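Local coordinates for protein internalin (Listeria monocytogenes serotype 4b, PDB 4FMZ) that probably serves in adhesion to host cells and their invasion, as a leucine-rich-repeat protein of the internalin family, at residues L201-T212 with R222-I233. Sequence-based numbering, arbitrary orientation.
With EDO (1,2-ethanediol), chain E.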
# COMPACT_ATOMS: atom_id res chain seq x y z
N LEU A 201 3.42 -11.37 8.11
CA LEU A 201 2.83 -10.76 6.92
C LEU A 201 1.68 -11.60 6.36
O LEU A 201 1.82 -12.79 6.13
CB LEU A 201 3.91 -10.52 5.85
CG LEU A 201 3.68 -9.37 4.86
CD1 LEU A 201 3.56 -8.02 5.58
CD2 LEU A 201 4.80 -9.31 3.85
N HIS A 202 0.52 -10.96 6.15
CA HIS A 202 -0.66 -11.63 5.60
C HIS A 202 -0.99 -11.09 4.20
O HIS A 202 -1.68 -11.75 3.44
CB HIS A 202 -1.87 -11.45 6.54
CG HIS A 202 -1.82 -12.28 7.78
ND1 HIS A 202 -0.82 -12.12 8.71
CD2 HIS A 202 -2.72 -13.17 8.26
CE1 HIS A 202 -1.11 -12.94 9.71
NE2 HIS A 202 -2.24 -13.61 9.47
N TYR A 203 -0.54 -9.86 3.89
CA TYR A 203 -0.81 -9.16 2.63
C TYR A 203 0.49 -8.56 2.11
O TYR A 203 1.16 -7.80 2.80
CB TYR A 203 -1.92 -8.08 2.84
CG TYR A 203 -3.22 -8.73 3.25
CD1 TYR A 203 -4.12 -9.19 2.31
CD2 TYR A 203 -3.46 -9.05 4.59
CE1 TYR A 203 -5.23 -9.95 2.67
CE2 TYR A 203 -4.55 -9.83 4.96
CZ TYR A 203 -5.44 -10.27 4.00
OH TYR A 203 -6.55 -10.99 4.36
N PHE A 204 0.88 -8.97 0.92
CA PHE A 204 2.11 -8.50 0.31
C PHE A 204 1.88 -8.20 -1.17
O PHE A 204 1.38 -9.04 -1.92
CB PHE A 204 3.22 -9.54 0.49
CG PHE A 204 4.60 -9.20 -0.04
CD1 PHE A 204 5.09 -7.90 0.04
CD2 PHE A 204 5.44 -10.19 -0.52
CE1 PHE A 204 6.37 -7.59 -0.43
CE2 PHE A 204 6.73 -9.89 -0.97
CZ PHE A 204 7.18 -8.58 -0.93
N THR A 205 2.25 -6.98 -1.58
CA THR A 205 2.15 -6.55 -2.97
C THR A 205 3.50 -5.92 -3.33
O THR A 205 4.08 -5.16 -2.54
CB THR A 205 0.89 -5.71 -3.23
OG1 THR A 205 0.82 -5.38 -4.62
CG2 THR A 205 0.79 -4.45 -2.39
N ALA A 206 4.05 -6.32 -4.48
CA ALA A 206 5.35 -5.84 -4.95
C ALA A 206 5.42 -5.98 -6.46
O ALA A 206 6.47 -6.33 -7.01
CB ALA A 206 6.49 -6.62 -4.27
N TYR A 207 4.30 -5.67 -7.15
CA TYR A 207 4.30 -5.76 -8.60
C TYR A 207 5.18 -4.66 -9.20
O TYR A 207 5.41 -3.63 -8.56
CB TYR A 207 2.87 -5.74 -9.20
CG TYR A 207 2.00 -4.55 -8.88
CD1 TYR A 207 2.27 -3.29 -9.41
CD2 TYR A 207 0.81 -4.71 -8.17
CE1 TYR A 207 1.44 -2.20 -9.16
CE2 TYR A 207 -0.06 -3.63 -7.96
CZ TYR A 207 0.27 -2.37 -8.43
OH TYR A 207 -0.55 -1.30 -8.18
N VAL A 208 5.70 -4.91 -10.43
CA VAL A 208 6.52 -3.98 -11.21
C VAL A 208 7.84 -3.67 -10.46
O VAL A 208 8.10 -2.55 -10.03
CB VAL A 208 5.75 -2.71 -11.68
CG1 VAL A 208 6.58 -1.86 -12.64
CG2 VAL A 208 4.45 -3.10 -12.38
N ASN A 209 8.67 -4.70 -10.32
CA ASN A 209 10.00 -4.59 -9.75
C ASN A 209 10.91 -5.43 -10.65
O ASN A 209 10.56 -5.66 -11.82
CB ASN A 209 10.02 -5.01 -8.26
CG ASN A 209 9.50 -3.93 -7.35
OD1 ASN A 209 10.15 -2.91 -7.15
ND2 ASN A 209 8.31 -4.11 -6.80
N GLN A 210 12.06 -5.88 -10.14
CA GLN A 210 13.02 -6.69 -10.89
C GLN A 210 13.34 -7.96 -10.06
O GLN A 210 14.48 -8.44 -10.08
CB GLN A 210 14.30 -5.86 -11.17
CG GLN A 210 14.10 -4.68 -12.12
CD GLN A 210 15.19 -3.64 -11.97
OE1 GLN A 210 16.37 -3.89 -12.22
NE2 GLN A 210 14.81 -2.43 -11.56
N ILE A 211 12.34 -8.48 -9.33
CA ILE A 211 12.48 -9.63 -8.44
C ILE A 211 12.61 -10.94 -9.24
O ILE A 211 11.75 -11.27 -10.06
CB ILE A 211 11.31 -9.67 -7.41
CG1 ILE A 211 11.30 -8.37 -6.52
CG2 ILE A 211 11.40 -10.92 -6.51
CD1 ILE A 211 9.93 -8.04 -5.87
N THR A 212 13.69 -11.69 -8.98
CA THR A 212 13.95 -12.97 -9.65
C THR A 212 13.67 -14.18 -8.75
O THR A 212 13.52 -15.29 -9.26
CB THR A 212 15.43 -13.04 -10.14
OG1 THR A 212 16.31 -12.84 -9.03
CG2 THR A 212 15.74 -12.03 -11.22
N ARG A 222 1.58 -17.31 7.01
CA ARG A 222 0.16 -16.96 7.12
C ARG A 222 -0.31 -16.09 5.95
O ARG A 222 -1.43 -15.57 6.02
CB ARG A 222 -0.15 -16.28 8.46
CG ARG A 222 0.05 -17.18 9.70
CD ARG A 222 -0.64 -18.53 9.63
NE ARG A 222 -2.10 -18.43 9.81
CZ ARG A 222 -2.93 -19.46 9.73
NH1 ARG A 222 -2.47 -20.68 9.44
NH2 ARG A 222 -4.23 -19.29 9.91
N LEU A 223 0.53 -15.93 4.89
CA LEU A 223 0.19 -15.10 3.72
C LEU A 223 -1.16 -15.48 3.13
O LEU A 223 -1.42 -16.65 2.85
CB LEU A 223 1.28 -15.18 2.63
CG LEU A 223 1.40 -13.95 1.70
CD1 LEU A 223 1.81 -12.67 2.49
CD2 LEU A 223 2.42 -14.21 0.63
N ASN A 224 -2.03 -14.47 2.97
CA ASN A 224 -3.38 -14.60 2.45
C ASN A 224 -3.45 -14.10 1.01
O ASN A 224 -4.09 -14.75 0.17
CB ASN A 224 -4.37 -13.84 3.34
CG ASN A 224 -5.78 -13.85 2.83
OD1 ASN A 224 -6.10 -13.18 1.84
ND2 ASN A 224 -6.66 -14.59 3.48
N SER A 225 -2.82 -12.95 0.72
CA SER A 225 -2.82 -12.37 -0.62
C SER A 225 -1.42 -11.96 -1.05
O SER A 225 -0.68 -11.35 -0.27
CB SER A 225 -3.76 -11.16 -0.68
OG SER A 225 -5.08 -11.52 -0.33
N LEU A 226 -1.06 -12.31 -2.28
CA LEU A 226 0.24 -12.00 -2.87
C LEU A 226 0.01 -11.48 -4.28
O LEU A 226 -0.61 -12.16 -5.09
CB LEU A 226 1.18 -13.24 -2.87
CG LEU A 226 2.55 -13.08 -3.58
CD1 LEU A 226 3.46 -12.13 -2.82
CD2 LEU A 226 3.25 -14.41 -3.67
N LYS A 227 0.48 -10.25 -4.54
CA LYS A 227 0.40 -9.58 -5.84
C LYS A 227 1.83 -9.21 -6.21
O LYS A 227 2.43 -8.36 -5.57
CB LYS A 227 -0.53 -8.34 -5.78
CG LYS A 227 -1.96 -8.62 -5.32
CD LYS A 227 -2.81 -7.34 -5.35
CE LYS A 227 -4.23 -7.59 -4.92
NZ LYS A 227 -4.36 -7.80 -3.44
N ILE A 228 2.40 -9.91 -7.19
CA ILE A 228 3.80 -9.69 -7.54
C ILE A 228 4.01 -9.90 -9.07
O ILE A 228 5.03 -10.43 -9.51
CB ILE A 228 4.68 -10.61 -6.62
CG1 ILE A 228 6.15 -10.16 -6.51
CG2 ILE A 228 4.50 -12.12 -6.88
CD1 ILE A 228 6.93 -10.69 -5.25
N GLY A 229 3.05 -9.40 -9.85
CA GLY A 229 3.13 -9.40 -11.31
C GLY A 229 4.24 -8.49 -11.81
O GLY A 229 4.75 -7.67 -11.05
N ASN A 230 4.62 -8.62 -13.09
CA ASN A 230 5.70 -7.84 -13.71
C ASN A 230 6.99 -7.86 -12.89
O ASN A 230 7.45 -6.84 -12.36
CB ASN A 230 5.35 -6.39 -14.05
CG ASN A 230 6.15 -5.99 -15.31
OD1 ASN A 230 7.37 -6.19 -15.42
ND2 ASN A 230 5.50 -5.47 -16.31
N ASN A 231 7.56 -9.04 -12.78
CA ASN A 231 8.83 -9.27 -12.14
C ASN A 231 9.58 -10.27 -13.02
O ASN A 231 9.23 -10.42 -14.20
CB ASN A 231 8.64 -9.74 -10.69
CG ASN A 231 8.41 -8.58 -9.76
OD1 ASN A 231 9.31 -7.80 -9.50
ND2 ASN A 231 7.19 -8.40 -9.29
N LYS A 232 10.61 -10.93 -12.49
CA LYS A 232 11.40 -11.90 -13.27
C LYS A 232 11.38 -13.26 -12.55
O LYS A 232 12.38 -13.96 -12.53
CB LYS A 232 12.84 -11.37 -13.45
CG LYS A 232 12.92 -10.07 -14.28
CD LYS A 232 14.37 -9.61 -14.51
CE LYS A 232 15.00 -8.87 -13.36
NZ LYS A 232 16.41 -8.48 -13.66
N ILE A 233 10.22 -13.63 -11.98
CA ILE A 233 10.08 -14.87 -11.22
C ILE A 233 9.92 -16.08 -12.17
O ILE A 233 9.12 -16.04 -13.12
CB ILE A 233 8.90 -14.77 -10.22
CG1 ILE A 233 9.11 -13.60 -9.23
CG2 ILE A 233 8.69 -16.10 -9.46
CD1 ILE A 233 7.84 -13.01 -8.69
C1 EDO E . 11.21 -1.09 -13.52
O1 EDO E . 11.65 0.21 -13.12
C2 EDO E . 10.80 -1.89 -12.27
O2 EDO E . 11.92 -2.00 -11.40
O HOH W 1 2.76 -14.92 7.38
O HOH W 2 9.02 -4.61 -13.74
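Two successive coils of a leucine-rich-repeat solenoid meet here, strand 203-205 beside strand 225-227 and the loops that follow, which carry the asparagine ladder. The axes of these short strands run parallel, 4° apart. Phe204 joins the neighbouring strand at both backbone ends: its N donates to Ser225 O, and its O accepts from Lys227 N at 3.0 Å.

Beyond the strands, Asn231 does the work of the asparagine ladder. Its ND2 reaches Ala206 O at 3.2 Å, with the acceptor near the amide plane, and also binds Ile228 O; its OD1 takes Ile211 N at 3.1 Å in a nearly straight bond (161° at the hydrogen). Asn209 ND2 meets the same Ala206 O from the opposite face of the carbonyl plane, so two asparagines of successive coils grip one carbonyl oxygen of the buried Ala206. CG of Asn231 lies beside its backbone N (chi1 -83°), which turns the amide toward 201-212.

Inside the coil, Phe204 and Leu226 point the same way, side by side, with CD2 of Phe204 3.6 Å from CD1 of Leu226; Ile211 crosses Ile228 at about a right angle, their CD1 atoms 4.1 Å apart. Just before the strands, Arg222 CB sits over one face of the His202 ring, 3.8 Å from its centroid, a CH-pi contact.

The ladder continues in both directions: Asn209 binds Leu184 O, Asn187 N and Ile189 N, while Asn253 binds Ile228 O and Ile233 N. Strands 181-183 and 247-249 flank the pair, with Leu182 against Phe204 and Leu248 against Leu226.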